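Local coordinates for protein rhomboid protease GlpG (Haemophilus influenzae, PDB 2NR9) that probably cleaves transmembrane segments of substrate proteins within the bacterial inner membrane, as a rhomboid-type intramembrane serine protease, at residues H56-L70 / P110-V122. The protein carries 2 engineered substitutions. Residues are numbered along the deposited sequence; the frame is centred on the assembly and turned at random.
Sequences HTLVHLSNLHILFNL and PAFFGLSGVVYAV. With PQE (3,6,12,15,18,21,24-heptaoxahexatriacontan-1-ol), chain F.
Gly114 N donates a nearly straight hydrogen bond to His56 O (2.9 Å, 163° at the hydrogen), pinning the extended loop leading to the nucleophile Ser116 to the loop before helix 63-84. The glycine's backbone conformation and the close His65 ring suit a residue without a side chain, and its CA lies over one face of the His60 ring, whose opposite face is covered by Ile66 CG1. Just upstream, two aromatic residues complete the joint. The Phe112 edge points at the His56 face in a T-shaped pair (centroids 5.2 Å apart, planes at 76°), while Val59 CG1 sits over the Phe113 ring, laid beside Val59 because Phe113 CG stands anti to the carbonyl carbon (chi1 -72°).

Water bridges reinforce the join. One links His56 ND1 to Gly114 O; another gathers His65 NE2, Phe113 O and Ser116 OG. The His65 ring is fixed in turn by Leu61 N, which donates to His65 ND1 almost in the ring plane (3.0 Å). Gly114 to Gly117 form the rhomboid GxSG motif, and Ser116 OG is also hydrogen-bonded to His169 NE2 of helix 166-191. Helix 31-38 packs on Val59 and Phe113 through Met38 and Met35, and helix 86-108 meets Thr57 and Val118 at Ser97.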
loop_
_atom_site.group_PDB
_atom_site.type_symbol
_atom_site.label_atom_id
_atom_site.label_comp_id
_atom_site.label_asym_id
_atom_site.label_seq_id
_atom_site.Cartn_x
_atom_site.Cartn_y
_atom_site.Cartn_z
ATOM N N HIS A 56 -11.379 -1.316 -2.175
ATOM C CA HIS A 56 -11.405 0.036 -1.625
ATOM C C HIS A 56 -10.103 0.802 -1.890
ATOM O O HIS A 56 -10.082 2.036 -1.855
ATOM C CB HIS A 56 -11.691 -0.007 -0.120
ATOM C CG HIS A 56 -10.732 -0.864 0.653
ATOM N ND1 HIS A 56 -9.562 -0.374 1.192
ATOM C CD2 HIS A 56 -10.761 -2.184 0.956
ATOM C CE1 HIS A 56 -8.931 -1.344 1.827
ATOM N NE2 HIS A 56 -9.628 -2.458 1.684
ATOM N N THR A 57 -9.036 0.064 -2.199
ATOM C CA THR A 57 -7.712 0.655 -2.411
ATOM C C THR A 57 -7.533 1.256 -3.801
ATOM O O THR A 57 -6.544 1.932 -4.065
ATOM C CB THR A 57 -6.596 -0.389 -2.219
ATOM O OG1 THR A 57 -6.686 -1.382 -3.251
ATOM C CG2 THR A 57 -6.702 -1.047 -0.857
ATOM N N LEU A 58 -8.474 0.977 -4.690
ATOM C CA LEU A 58 -8.398 1.436 -6.074
ATOM C C LEU A 58 -9.133 2.757 -6.327
ATOM O O LEU A 58 -9.146 3.258 -7.454
ATOM C CB LEU A 58 -8.953 0.354 -6.999
ATOM C CG LEU A 58 -8.034 -0.757 -7.536
ATOM C CD1 LEU A 58 -6.764 -0.962 -6.730
ATOM C CD2 LEU A 58 -8.800 -2.063 -7.749
ATOM N N VAL A 59 -9.799 3.279 -5.301
ATOM C CA VAL A 59 -10.546 4.521 -5.427
ATOM C C VAL A 59 -9.839 5.662 -4.688
ATOM O O VAL A 59 -9.362 5.487 -3.568
ATOM C CB VAL A 59 -11.989 4.378 -4.878
ATOM C CG1 VAL A 59 -12.766 5.680 -5.069
ATOM C CG2 VAL A 59 -12.711 3.222 -5.558
ATOM N N HIS A 60 -9.782 6.828 -5.324
ATOM C CA HIS A 60 -9.144 7.988 -4.728
ATOM C C HIS A 60 -10.088 9.191 -4.680
ATOM O O HIS A 60 -11.043 9.276 -5.455
ATOM C CB HIS A 60 -7.810 8.291 -5.417
ATOM C CG HIS A 60 -6.741 7.288 -5.101
ATOM N ND1 HIS A 60 -6.670 6.056 -5.720
ATOM C CD2 HIS A 60 -5.779 7.286 -4.148
ATOM C CE1 HIS A 60 -5.690 5.351 -5.181
ATOM N NE2 HIS A 60 -5.130 6.075 -4.227
ATOM N N LEU A 61 -9.841 10.093 -3.736
ATOM C CA LEU A 61 -10.769 11.187 -3.468
ATOM C C LEU A 61 -10.318 12.576 -3.930
ATOM O O LEU A 61 -11.095 13.528 -3.885
ATOM C CB LEU A 61 -11.139 11.195 -1.985
ATOM C CG LEU A 61 -11.588 9.826 -1.449
ATOM C CD1 LEU A 61 -11.773 9.847 0.063
ATOM C CD2 LEU A 61 -12.857 9.351 -2.147
ATOM N N SER A 62 -9.067 12.693 -4.364
ATOM C CA SER A 62 -8.560 13.961 -4.878
ATOM C C SER A 62 -7.332 13.751 -5.756
ATOM O O SER A 62 -6.757 12.657 -5.787
ATOM C CB SER A 62 -8.237 14.935 -3.736
ATOM O OG SER A 62 -7.105 14.509 -3.000
ATOM N N ASN A 63 -6.943 14.801 -6.477
ATOM C CA ASN A 63 -5.780 14.748 -7.363
ATOM C C ASN A 63 -4.464 14.572 -6.598
ATOM O O ASN A 63 -3.544 13.914 -7.080
ATOM C CB ASN A 63 -5.717 16.000 -8.254
ATOM C CG ASN A 63 -6.911 16.116 -9.196
ATOM O OD1 ASN A 63 -7.199 17.192 -9.725
ATOM N ND2 ASN A 63 -7.601 15.009 -9.414
ATOM N N LEU A 64 -4.372 15.183 -5.420
ATOM C CA LEU A 64 -3.183 15.045 -4.577
ATOM C C LEU A 64 -3.191 13.683 -3.898
ATOM O O LEU A 64 -2.147 13.041 -3.732
ATOM C CB LEU A 64 -3.126 16.156 -3.522
ATOM C CG LEU A 64 -2.775 17.561 -4.012
ATOM C CD1 LEU A 64 -2.940 18.587 -2.895
ATOM C CD2 LEU A 64 -1.358 17.593 -4.565
ATOM N N HIS A 65 -4.374 13.250 -3.496
ATOM C CA HIS A 65 -4.521 11.958 -2.864
ATOM C C HIS A 65 -3.894 10.882 -3.751
ATOM O O HIS A 65 -2.934 10.212 -3.353
ATOM C CB HIS A 65 -6.005 11.677 -2.601
ATOM C CG HIS A 65 -6.259 10.429 -1.819
ATOM N ND1 HIS A 65 -7.349 9.617 -2.050
ATOM C CD2 HIS A 65 -5.523 9.809 -0.866
ATOM C CE1 HIS A 65 -7.304 8.581 -1.229
ATOM N NE2 HIS A 65 -6.200 8.668 -0.509
ATOM N N ILE A 66 -4.345 10.820 -4.999
ATOM C CA ILE A 66 -3.865 9.815 -5.932
ATOM C C ILE A 66 -2.442 10.103 -6.420
ATOM O O ILE A 66 -1.661 9.182 -6.630
ATOM C CB ILE A 66 -4.840 9.639 -7.129
ATOM C CG1 ILE A 66 -4.465 8.419 -7.956
ATOM C CG2 ILE A 66 -4.891 10.895 -7.983
ATOM C CD1 ILE A 66 -5.441 8.125 -9.066
ATOM N N LEU A 67 -2.088 11.380 -6.520
ATOM C CA LEU A 67 -0.751 11.763 -6.979
ATOM C C LEU A 67 0.338 11.312 -6.005
ATOM O O LEU A 67 1.376 10.791 -6.417
ATOM C CB LEU A 67 -0.659 13.275 -7.200
ATOM C CG LEU A 67 0.701 13.763 -7.705
ATOM C CD1 LEU A 67 1.058 13.090 -9.030
ATOM C CD2 LEU A 67 0.719 15.280 -7.846
ATOM N N PHE A 68 0.124 11.563 -4.720
ATOM C CA PHE A 68 1.088 11.148 -3.706
ATOM C C PHE A 68 1.095 9.637 -3.506
ATOM O O PHE A 68 2.159 9.020 -3.453
ATOM C CB PHE A 68 0.864 11.897 -2.388
ATOM C CG PHE A 68 1.452 13.289 -2.374
ATOM C CD1 PHE A 68 0.934 14.287 -3.185
ATOM C CD2 PHE A 68 2.518 13.596 -1.541
ATOM C CE1 PHE A 68 1.478 15.562 -3.177
ATOM C CE2 PHE A 68 3.062 14.871 -1.522
ATOM C CZ PHE A 68 2.539 15.856 -2.338
ATOM N N ASN A 69 -0.084 9.025 -3.463
ATOM C CA ASN A 69 -0.153 7.570 -3.322
ATOM C C ASN A 69 0.567 6.823 -4.442
ATOM O O ASN A 69 1.427 5.981 -4.179
ATOM C CB ASN A 69 -1.597 7.089 -3.205
ATOM C CG ASN A 69 -2.170 7.312 -1.829
ATOM O OD1 ASN A 69 -3.228 6.785 -1.497
ATOM N ND2 ASN A 69 -1.440 8.036 -0.994
ATOM N N LEU A 70 0.221 7.136 -5.691
ATOM C CA LEU A 70 0.829 6.470 -6.848
ATOM C C LEU A 70 2.324 6.725 -7.012
ATOM O O LEU A 70 3.049 5.854 -7.491
ATOM C CB LEU A 70 0.078 6.796 -8.145
ATOM C CG LEU A 70 -1.281 6.107 -8.287
ATOM C CD1 LEU A 70 -1.761 6.141 -9.730
ATOM C CD2 LEU A 70 -1.177 4.670 -7.813
ATOM N N PRO A 110 -16.837 1.859 7.306
ATOM C CA PRO A 110 -16.501 1.504 5.921
ATOM C C PRO A 110 -16.322 2.686 4.978
ATOM O O PRO A 110 -16.261 2.491 3.762
ATOM C CB PRO A 110 -17.714 0.692 5.480
ATOM C CG PRO A 110 -18.855 1.318 6.235
ATOM C CD PRO A 110 -18.280 1.704 7.581
ATOM N N ALA A 111 -16.215 3.893 5.522
ATOM C CA ALA A 111 -16.087 5.090 4.690
ATOM C C ALA A 111 -14.636 5.512 4.474
ATOM O O ALA A 111 -14.180 6.522 5.020
ATOM C CB ALA A 111 -16.902 6.242 5.274
ATOM N N PHE A 112 -13.930 4.757 3.642
ATOM C CA PHE A 112 -12.543 5.048 3.334
ATOM C C PHE A 112 -12.162 4.453 1.985
ATOM O O PHE A 112 -12.690 3.417 1.583
ATOM C CB PHE A 112 -11.625 4.509 4.434
ATOM C CG PHE A 112 -11.761 3.029 4.672
ATOM C CD1 PHE A 112 -10.986 2.126 3.962
ATOM C CD2 PHE A 112 -12.636 2.545 5.632
ATOM C CE1 PHE A 112 -11.092 0.770 4.194
ATOM C CE2 PHE A 112 -12.744 1.196 5.869
ATOM C CZ PHE A 112 -11.970 0.303 5.151
ATOM N N PHE A 113 -11.246 5.120 1.292
ATOM C CA PHE A 113 -10.784 4.685 -0.025
ATOM C C PHE A 113 -9.334 5.081 -0.208
ATOM O O PHE A 113 -8.889 6.094 0.331
ATOM C CB PHE A 113 -11.594 5.375 -1.135
ATOM C CG PHE A 113 -13.002 4.887 -1.265
ATOM C CD1 PHE A 113 -14.065 5.705 -0.928
ATOM C CD2 PHE A 113 -13.266 3.631 -1.778
ATOM C CE1 PHE A 113 -15.360 5.270 -1.084
ATOM C CE2 PHE A 113 -14.557 3.194 -1.933
ATOM C CZ PHE A 113 -15.606 4.009 -1.581
ATOM N N GLY A 114 -8.620 4.359 -1.063
ATOM C CA GLY A 114 -7.246 4.735 -1.357
ATOM C C GLY A 114 -6.182 3.704 -1.067
ATOM O O GLY A 114 -6.345 2.835 -0.206
ATOM N N LEU A 115 -5.019 3.932 -1.670
ATOM C CA LEU A 115 -3.885 3.023 -1.615
ATOM C C LEU A 115 -2.857 3.338 -0.496
ATOM O O LEU A 115 -1.846 2.640 -0.373
ATOM C CB LEU A 115 -3.180 3.057 -2.984
ATOM C CG LEU A 115 -2.210 1.950 -3.394
ATOM C CD1 LEU A 115 -2.946 0.633 -3.547
ATOM C CD2 LEU A 115 -1.512 2.336 -4.717
ATOM N N SER A 116 -3.122 4.352 0.331
ATOM C CA SER A 116 -2.142 4.758 1.365
ATOM C C SER A 116 -1.813 3.693 2.422
ATOM O O SER A 116 -0.691 3.634 2.918
ATOM C CB SER A 116 -2.513 6.102 2.011
ATOM O OG SER A 116 -3.782 6.048 2.631
ATOM N N GLY A 117 -2.779 2.836 2.735
ATOM C CA GLY A 117 -2.543 1.738 3.666
ATOM C C GLY A 117 -1.558 0.740 3.073
ATOM O O GLY A 117 -0.748 0.154 3.789
ATOM N N VAL A 118 -1.641 0.543 1.758
ATOM C CA VAL A 118 -0.715 -0.344 1.050
ATOM C C VAL A 118 0.660 0.315 0.930
ATOM O O VAL A 118 1.696 -0.347 1.079
ATOM C CB VAL A 118 -1.242 -0.716 -0.352
ATOM C CG1 VAL A 118 -0.227 -1.584 -1.098
ATOM C CG2 VAL A 118 -2.575 -1.443 -0.240
ATOM N N VAL A 119 0.664 1.630 0.724
ATOM C CA VAL A 119 1.903 2.393 0.614
ATOM C C VAL A 119 2.749 2.239 1.878
ATOM O O VAL A 119 3.933 1.942 1.805
ATOM C CB VAL A 119 1.628 3.905 0.338
ATOM C CG1 VAL A 119 2.912 4.695 0.384
ATOM C CG2 VAL A 119 0.946 4.085 -1.015
ATOM N N TYR A 120 2.130 2.436 3.036
ATOM C CA TYR A 120 2.818 2.261 4.307
ATOM C C TYR A 120 3.327 0.843 4.533
ATOM O O TYR A 120 4.426 0.649 5.053
ATOM C CB TYR A 120 1.962 2.757 5.471
ATOM C CG TYR A 120 1.997 4.254 5.588
ATOM C CD1 TYR A 120 1.093 5.045 4.892
ATOM C CD2 TYR A 120 3.040 4.887 6.250
ATOM C CE1 TYR A 120 1.169 6.431 4.934
ATOM C CE2 TYR A 120 3.126 6.273 6.300
ATOM C CZ TYR A 120 2.187 7.037 5.636
ATOM O OH TYR A 120 2.261 8.411 5.685
ATOM N N ALA A 121 2.541 -0.150 4.132
ATOM C CA ALA A 121 3.000 -1.529 4.216
ATOM C C ALA A 121 4.238 -1.671 3.329
ATOM O O ALA A 121 5.252 -2.239 3.737
ATOM C CB ALA A 121 1.910 -2.479 3.761
ATOM N N VAL A 122 4.148 -1.142 2.110
ATOM C CA VAL A 122 5.271 -1.170 1.181
ATOM C C VAL A 122 6.491 -0.422 1.744
ATOM O O VAL A 122 7.613 -0.937 1.700
ATOM C CB VAL A 122 4.874 -0.616 -0.217
ATOM C CG1 VAL A 122 6.106 -0.179 -1.002
ATOM C CG2 VAL A 122 4.062 -1.662 -0.993
HETATM O O47 PQE F . -10.224 17.668 -11.295
HETATM C C68 PQE F . -10.097 18.172 -9.957
HETATM C C52 PQE F . -10.454 17.073 -8.958
HETATM O O70 PQE F . -10.295 17.567 -7.627
HETATM C C55 PQE F . -9.021 17.227 -7.077
HETATM C C58 PQE F . -8.764 18.057 -5.823
HETATM O O71 PQE F . -7.368 18.055 -5.523
HETATM C C61 PQE F . -6.792 19.354 -5.665
HETATM C C62 PQE F . -7.450 20.082 -6.832
HETATM C C63 PQE F . -6.418 20.796 -7.697
HETATM C C66 PQE F . -5.118 20.005 -7.781
HETATM C C67 PQE F . -5.055 19.182 -9.062
HETATM O O72 PQE F . -3.873 18.380 -9.051
HETATM C C65 PQE F . -3.758 17.592 -10.238
HETATM C C64 PQE F . -2.541 16.676 -10.141
HETATM O O73 PQE F . -2.561 15.729 -11.212
HETATM C C60 PQE F . -3.771 14.971 -11.239
HETATM C C59 PQE F . -3.453 13.509 -11.530
HETATM O O74 PQE F . -4.665 12.780 -11.730
HETATM C C57 PQE F . -4.484 11.376 -11.543
HETATM C C56 PQE F . -3.161 10.933 -12.160
HETATM O O75 PQE F . -2.249 10.532 -11.134
HETATM C C54 PQE F . -0.892 10.725 -11.534
HETATM C C53 PQE F . 0.035 9.943 -10.608
HETATM O O76 PQE F . 1.016 9.252 -11.381
HETATM C C51 PQE F . 2.315 9.343 -10.793
HETATM C C50 PQE F . 3.286 8.412 -11.519
HETATM C C49 PQE F . 4.555 8.198 -10.699
HETATM C C48 PQE F . 5.805 8.553 -11.498
HETATM C C47 PQE F . 7.057 8.417 -10.639
HETATM C C46 PQE F . 7.755 9.763 -10.465
HETATM C C45 PQE F . 8.696 9.746 -9.264
HETATM C C44 PQE F . 9.184 11.152 -8.923
HETATM C C43 PQE F . 10.251 11.120 -7.830
HETATM C C42 PQE F . 11.504 11.883 -8.253
HETATM C C41 PQE F . 12.102 12.661 -7.085
HETATM C C40 PQE F . 12.487 14.067 -7.503
HETATM O O HOH W 1 -8.535 2.050 1.429
HETATM O O HOH W 2 -5.856 6.464 1.157
#